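Local structure of thiamine-phosphate synthase (Pyrococcus furiosus, 1XI3) at residues S114-S117 / L118-L122; L154-I157 / V158-K162; P51-E54 / M55-G59. The protein probably condenses a thiazole phosphate with a pyrimidine pyrophosphate to form thiamine phosphate, using magnesium. One frame throughout, in Å; residues are numbered along the deposited sequence.

Contact 1 of 3, residues S114-S117 / L118-L122; sequences SVYS and LEEAL
Carboxylate oxygen OE2 of Glu120 takes a hydrogen bond from the backbone N of Tyr116 at 2.9 Å, and ring atom CD2 of Tyr116 lies 3.4 Å from the same OE2. The N-H arrives from above the carboxylate plane, 36° out of it, and the bond is bent. The ring meets this oxygen with its edge, nearly in the ring plane, while ring and carboxylate stand almost perpendicular, 88° apart. The other oxygen, OE1, forms a salt bridge with Arg147, so both oxygens of the group have partners.

The turn between strand and helix is closed by Ser117 at the N-cap of helix 118-127. Its OG accepts from Glu120 N at 3.0 Å, a nearly straight capping bond. With chi1 at 71°, OG sits between the backbone N and the carbonyl carbon, from where it faces the first turn of the helix. Glu120 CG packs against this hydroxyl, 3.2 Å from Ser117 OG. One residue on, Ala121 N bonds to Ser117 O at 2.9 Å and starts the regular helical pattern.

Beneath the cap Val115, at the end of strand 110-115, supplies the apolar part: its CG2 lies 4.1 Å from Ala121 CB, and its CG1 rests against the carbonyl of Glu120. Ser114 turns away from this packing; its OG bonds to Gln91, and it is predicted to bind the pyrimidine pyrophosphate.

This is a strand-to-helix turn of the beta-alpha-beta unit ending in strand 131-135. Glu120 thus joins the loop backbone to Arg147, and the nearby positive charge and the helix N terminus would both be expected to stabilise its ionised form.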
# COMPACT_ATOMS: atom_id res chain seq x y z
N SER A 114 -13.86 -7.53 -6.27
CA SER A 114 -14.98 -7.56 -5.34
C SER A 114 -16.12 -6.80 -5.99
O SER A 114 -15.96 -5.62 -6.32
CB SER A 114 -14.63 -6.92 -4.00
OG SER A 114 -13.63 -7.65 -3.28
N VAL A 115 -17.23 -7.48 -6.22
CA VAL A 115 -18.36 -6.91 -7.00
C VAL A 115 -19.64 -7.11 -6.23
O VAL A 115 -19.85 -8.14 -5.59
CB VAL A 115 -18.46 -7.49 -8.40
CG1 VAL A 115 -17.15 -7.22 -9.18
CG2 VAL A 115 -18.81 -8.97 -8.37
N TYR A 116 -20.54 -6.12 -6.31
CA TYR A 116 -21.75 -6.08 -5.48
C TYR A 116 -23.03 -5.85 -6.32
O TYR A 116 -24.13 -5.49 -5.76
CB TYR A 116 -21.60 -4.97 -4.46
CG TYR A 116 -20.39 -5.11 -3.54
CD1 TYR A 116 -20.50 -5.75 -2.30
CD2 TYR A 116 -19.14 -4.62 -3.92
CE1 TYR A 116 -19.42 -5.89 -1.47
CE2 TYR A 116 -18.03 -4.75 -3.08
CZ TYR A 116 -18.19 -5.40 -1.86
OH TYR A 116 -17.12 -5.56 -0.98
N SER A 117 -22.90 -6.11 -7.62
CA SER A 117 -24.01 -5.96 -8.60
C SER A 117 -23.63 -6.60 -9.88
O SER A 117 -22.43 -6.77 -10.19
CB SER A 117 -24.31 -4.47 -8.85
OG SER A 117 -23.27 -3.83 -9.58
N LEU A 118 -24.63 -6.89 -10.71
CA LEU A 118 -24.40 -7.37 -12.05
C LEU A 118 -23.53 -6.41 -12.90
O LEU A 118 -22.59 -6.85 -13.57
CB LEU A 118 -25.75 -7.61 -12.75
CG LEU A 118 -25.69 -8.13 -14.16
CD1 LEU A 118 -24.90 -9.44 -14.25
CD2 LEU A 118 -27.12 -8.30 -14.70
N GLU A 119 -23.85 -5.11 -12.87
CA GLU A 119 -23.06 -4.13 -13.61
C GLU A 119 -21.59 -4.18 -13.20
O GLU A 119 -20.70 -4.13 -14.06
CB GLU A 119 -23.62 -2.71 -13.39
CG GLU A 119 -22.78 -1.60 -14.09
CD GLU A 119 -22.42 -1.92 -15.55
OE1 GLU A 119 -23.22 -2.63 -16.25
OE2 GLU A 119 -21.34 -1.45 -16.00
N GLU A 120 -21.35 -4.24 -11.89
CA GLU A 120 -19.98 -4.30 -11.36
C GLU A 120 -19.29 -5.58 -11.84
O GLU A 120 -18.13 -5.53 -12.25
CB GLU A 120 -19.96 -4.18 -9.84
CG GLU A 120 -20.23 -2.74 -9.34
CD GLU A 120 -20.04 -2.53 -7.86
OE1 GLU A 120 -20.30 -1.38 -7.39
OE2 GLU A 120 -19.65 -3.46 -7.12
N ALA A 121 -20.01 -6.69 -11.82
CA ALA A 121 -19.49 -7.98 -12.33
C ALA A 121 -19.05 -7.92 -13.79
O ALA A 121 -17.94 -8.29 -14.16
CB ALA A 121 -20.54 -9.09 -12.12
N LEU A 122 -19.91 -7.38 -14.64
CA LEU A 122 -19.60 -7.30 -16.05
C LEU A 122 -18.44 -6.35 -16.34
O LEU A 122 -17.58 -6.64 -17.20
CB LEU A 122 -20.87 -6.87 -16.80
CG LEU A 122 -22.01 -7.90 -16.74
CD1 LEU A 122 -23.35 -7.30 -17.23
CD2 LEU A 122 -21.63 -9.14 -17.54

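Contact 2 of 3, residues L154-I157 / V158-K162; sequences LRKI and VESVK
Arg155 and Glu159, one helical turn apart, form a salt bridge in which NE of Arg155 gives a hydrogen bond to OE1 of Glu159 at 2.7 Å. The oxygen uses its anti lone pair but lies 30° out of the guanidinium plane, and CG of Glu159 sits over one guanidinium face. A bend at chi2 (61°) brings the arginine chain back toward its partner, and NH1 bonds to Thr182 O. Both residues, with Lys156, are on the exposed side; there the ammonium NZ of Lys156 stays 4.8 Å from Glu159 OE2, too far for contact.

The packed side, by contrast, is that of the buried Leu154 and Ile157. CG2 of Val158 lies 3.4 Å from Leu154 O.

The helix end is a hydrogen-bonded last turn. Ser160 OG donates to Lys156 O at 2.6 Å, while Ile157 O accepts from Ser160 N at 3.0 Å and weakly from Val161 N, where the chain leaves helical geometry. With the hydroxyl of Ser160 removed, as in an alanine, Lys156 O loses that donor and the last turn is likely to be held less firmly.

Leu154 rests on Ala134 and Ile157 on Leu132, both of strand 131-135, and Ile157 and Ser160 meet helix 118-127 through Ala121 and Leu118.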
# COMPACT_ATOMS: atom_id res chain seq x y z
N LEU A 154 -26.62 -13.40 -6.93
CA LEU A 154 -25.45 -14.28 -7.16
C LEU A 154 -25.64 -15.15 -8.41
O LEU A 154 -24.77 -15.21 -9.26
CB LEU A 154 -25.21 -15.12 -5.93
CG LEU A 154 -24.01 -16.08 -6.00
CD1 LEU A 154 -22.69 -15.26 -6.30
CD2 LEU A 154 -23.91 -16.85 -4.75
N ARG A 155 -26.78 -15.86 -8.52
CA ARG A 155 -27.04 -16.69 -9.71
C ARG A 155 -26.98 -15.91 -11.00
O ARG A 155 -26.44 -16.37 -12.00
CB ARG A 155 -28.41 -17.39 -9.55
CG ARG A 155 -28.87 -18.23 -10.71
CD ARG A 155 -27.95 -19.39 -11.03
NE ARG A 155 -28.28 -19.98 -12.34
CZ ARG A 155 -27.54 -20.88 -12.97
NH1 ARG A 155 -26.40 -21.34 -12.43
NH2 ARG A 155 -27.92 -21.33 -14.16
N LYS A 156 -27.53 -14.70 -11.00
CA LYS A 156 -27.51 -13.92 -12.19
C LYS A 156 -26.10 -13.58 -12.62
O LYS A 156 -25.79 -13.60 -13.80
CB LYS A 156 -28.35 -12.65 -11.99
CG LYS A 156 -28.48 -11.79 -13.22
CD LYS A 156 -29.33 -12.35 -14.33
CE LYS A 156 -29.49 -11.30 -15.45
NZ LYS A 156 -29.94 -11.89 -16.73
N ILE A 157 -25.23 -13.30 -11.65
CA ILE A 157 -23.85 -13.01 -11.97
C ILE A 157 -23.21 -14.29 -12.62
O ILE A 157 -22.55 -14.20 -13.63
CB ILE A 157 -23.08 -12.49 -10.74
CG1 ILE A 157 -23.45 -11.01 -10.50
CG2 ILE A 157 -21.56 -12.56 -10.96
CD1 ILE A 157 -23.22 -10.52 -9.08
N VAL A 158 -23.43 -15.43 -11.98
CA VAL A 158 -22.89 -16.71 -12.45
C VAL A 158 -23.31 -16.96 -13.90
O VAL A 158 -22.51 -17.35 -14.74
CB VAL A 158 -23.33 -17.87 -11.55
CG1 VAL A 158 -23.01 -19.22 -12.22
CG2 VAL A 158 -22.69 -17.77 -10.16
N GLU A 159 -24.58 -16.68 -14.19
CA GLU A 159 -25.10 -16.87 -15.55
C GLU A 159 -24.53 -15.89 -16.58
O GLU A 159 -24.51 -16.20 -17.78
CB GLU A 159 -26.62 -16.70 -15.54
CG GLU A 159 -27.36 -17.75 -14.77
CD GLU A 159 -28.86 -17.45 -14.66
OE1 GLU A 159 -29.57 -18.24 -13.99
OE2 GLU A 159 -29.32 -16.43 -15.23
N SER A 160 -24.06 -14.72 -16.12
CA SER A 160 -23.73 -13.62 -16.99
C SER A 160 -22.26 -13.45 -17.30
O SER A 160 -21.92 -12.70 -18.22
CB SER A 160 -24.26 -12.32 -16.39
OG SER A 160 -25.65 -12.41 -16.10
N VAL A 161 -21.38 -14.12 -16.55
CA VAL A 161 -19.94 -13.97 -16.77
C VAL A 161 -19.30 -15.32 -17.07
O VAL A 161 -19.86 -16.35 -16.74
CB VAL A 161 -19.20 -13.32 -15.56
CG1 VAL A 161 -19.85 -12.03 -15.19
CG2 VAL A 161 -19.15 -14.28 -14.36
N LYS A 162 -18.12 -15.27 -17.68
CA LYS A 162 -17.39 -16.47 -18.10
C LYS A 162 -16.20 -16.81 -17.21
O LYS A 162 -15.68 -17.93 -17.27
CB LYS A 162 -16.89 -16.27 -19.53
CG LYS A 162 -18.02 -16.05 -20.51

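Contact 3 of 3, residues P51-E54 / M55-G59; sequences PTRE and MYEIG
Side chains and backbone meet here within the first turns of one helix, 52-68, with Pro51 at its N-cap. Four successive i to i+4 hydrogen bonds establish the helix, from Met55 N to Pro51 O at 3.1 Å through to Ile58 N to Glu54 O at 2.9 Å, the latter nearly straight at 174°.

Glu54 and Ile58 run side by side in the same direction, with CD1 of Ile58 3.8 Å from OE2 of Glu54. CG of Glu54 is anti to the backbone N (chi1 179°) and the chain beyond it is extended, which carries the carboxylate out to its salt-bridge partner Arg23, a residue that Ile58 also touches.

The helix is the connection of a beta-alpha-beta unit, between strands 42-45 and 72-76 of the TIM barrel. CG of Met55 passes 3.5 Å from Pro51 O, and the ring of Tyr56 has Arg53 O at its edge, near the ring plane. Met55 packs on Val81 and Tyr56 on Ala84 and Val85, all from the neighbouring helix 79-85.

Arg53 and Glu57 cross obliquely. In the conformer given, one of two for Arg53, NE of Arg53 lies 3.8 Å from OE2 of Glu57, a long and doubtful salt bridge, and CG of Arg53 is 3.6 Å from the same OE2. Thr52 OG1 hydrogen-bonds to Arg78 and to Asp77 of the second subunit, a predicted magnesium ligand, and Tyr56 packs on Val101 of that subunit.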
# COMPACT_ATOMS: atom_id res chain seq x y z
N PRO A 51 1.21 -1.30 9.77
CA PRO A 51 2.33 -0.78 8.98
C PRO A 51 2.69 -1.73 7.85
O PRO A 51 2.50 -2.94 7.96
CB PRO A 51 3.50 -0.69 9.99
CG PRO A 51 3.06 -1.29 11.21
CD PRO A 51 1.57 -1.51 11.18
N THR A 52 3.19 -1.18 6.76
CA THR A 52 3.59 -1.98 5.63
C THR A 52 4.61 -3.04 6.00
O THR A 52 4.53 -4.18 5.53
CB THR A 52 4.12 -1.07 4.53
OG1 THR A 52 3.10 -0.14 4.18
CG2 THR A 52 4.50 -1.87 3.33
N ARG A 53 5.50 -2.71 6.92
CA ARG A 53 6.52 -3.68 7.36
C ARG A 53 5.87 -4.95 7.93
O ARG A 53 6.27 -6.06 7.63
CB ARG A 53 7.46 -3.09 8.39
CG ARG A 53 8.53 -4.07 8.84
CD ARG A 53 9.53 -3.38 9.71
NE ARG A 53 10.85 -3.84 9.33
CZ ARG A 53 11.62 -3.32 8.37
NH1 ARG A 53 12.75 -3.93 8.16
NH2 ARG A 53 11.29 -2.23 7.63
N GLU A 54 4.85 -4.75 8.74
CA GLU A 54 4.12 -5.84 9.36
C GLU A 54 3.36 -6.68 8.35
O GLU A 54 3.38 -7.93 8.38
CB GLU A 54 3.16 -5.27 10.40
CG GLU A 54 2.33 -6.37 11.08
CD GLU A 54 1.50 -5.90 12.21
OE1 GLU A 54 1.71 -4.75 12.70
OE2 GLU A 54 0.63 -6.71 12.63
N MET A 55 2.66 -5.99 7.45
CA MET A 55 1.97 -6.68 6.34
C MET A 55 2.96 -7.56 5.54
O MET A 55 2.65 -8.71 5.19
CB MET A 55 1.29 -5.67 5.43
CG MET A 55 0.22 -4.85 6.13
SD MET A 55 -0.53 -3.78 4.91
CE MET A 55 -1.91 -3.09 5.77
N TYR A 56 4.16 -7.04 5.30
CA TYR A 56 5.18 -7.74 4.58
C TYR A 56 5.65 -8.96 5.37
O TYR A 56 5.74 -10.05 4.82
CB TYR A 56 6.35 -6.81 4.29
CG TYR A 56 7.59 -7.52 3.81
CD1 TYR A 56 8.69 -7.68 4.64
CD2 TYR A 56 7.64 -8.05 2.55
CE1 TYR A 56 9.79 -8.39 4.20
CE2 TYR A 56 8.76 -8.75 2.10
CZ TYR A 56 9.82 -8.88 2.92
OH TYR A 56 10.91 -9.58 2.45
N GLU A 57 5.95 -8.78 6.65
CA GLU A 57 6.46 -9.92 7.45
C GLU A 57 5.44 -11.06 7.57
O GLU A 57 5.78 -12.24 7.42
CB GLU A 57 6.88 -9.45 8.82
CG GLU A 57 8.16 -8.63 8.79
CD GLU A 57 8.42 -7.85 10.09
OE1 GLU A 57 7.52 -7.79 10.98
OE2 GLU A 57 9.53 -7.26 10.21
N ILE A 58 4.19 -10.70 7.85
CA ILE A 58 3.11 -11.70 7.93
C ILE A 58 2.90 -12.35 6.54
O ILE A 58 2.69 -13.58 6.39
CB ILE A 58 1.83 -11.08 8.50
CG1 ILE A 58 2.07 -10.62 9.95
CG2 ILE A 58 0.66 -12.10 8.42
CD1 ILE A 58 0.90 -9.92 10.54
N GLY A 59 2.93 -11.52 5.52
CA GLY A 59 2.73 -12.01 4.16
C GLY A 59 3.77 -13.05 3.75
O GLY A 59 3.47 -14.01 3.05

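Overall arrangement
From the N terminus, contact 3 comes first, at the start of helix 52-68 after strand 42-45; contact 1 follows where strand 110-115 turns into helix 118-127, and contact 2 ends helix 150-160. Each is a single continuous run, closing no long loop, and the three follow in series without nesting or crossing. Contacts 1 and 2 touch, their centres about 10 Å apart: Ala121 CB lies 3.8 Å from Ile157 CG2, joining adjacent outer helices of the barrel. Contact 3 lies across the chain's centre from contact 2, centre to centre about 35 Å, and ties the barrel to the second subunit.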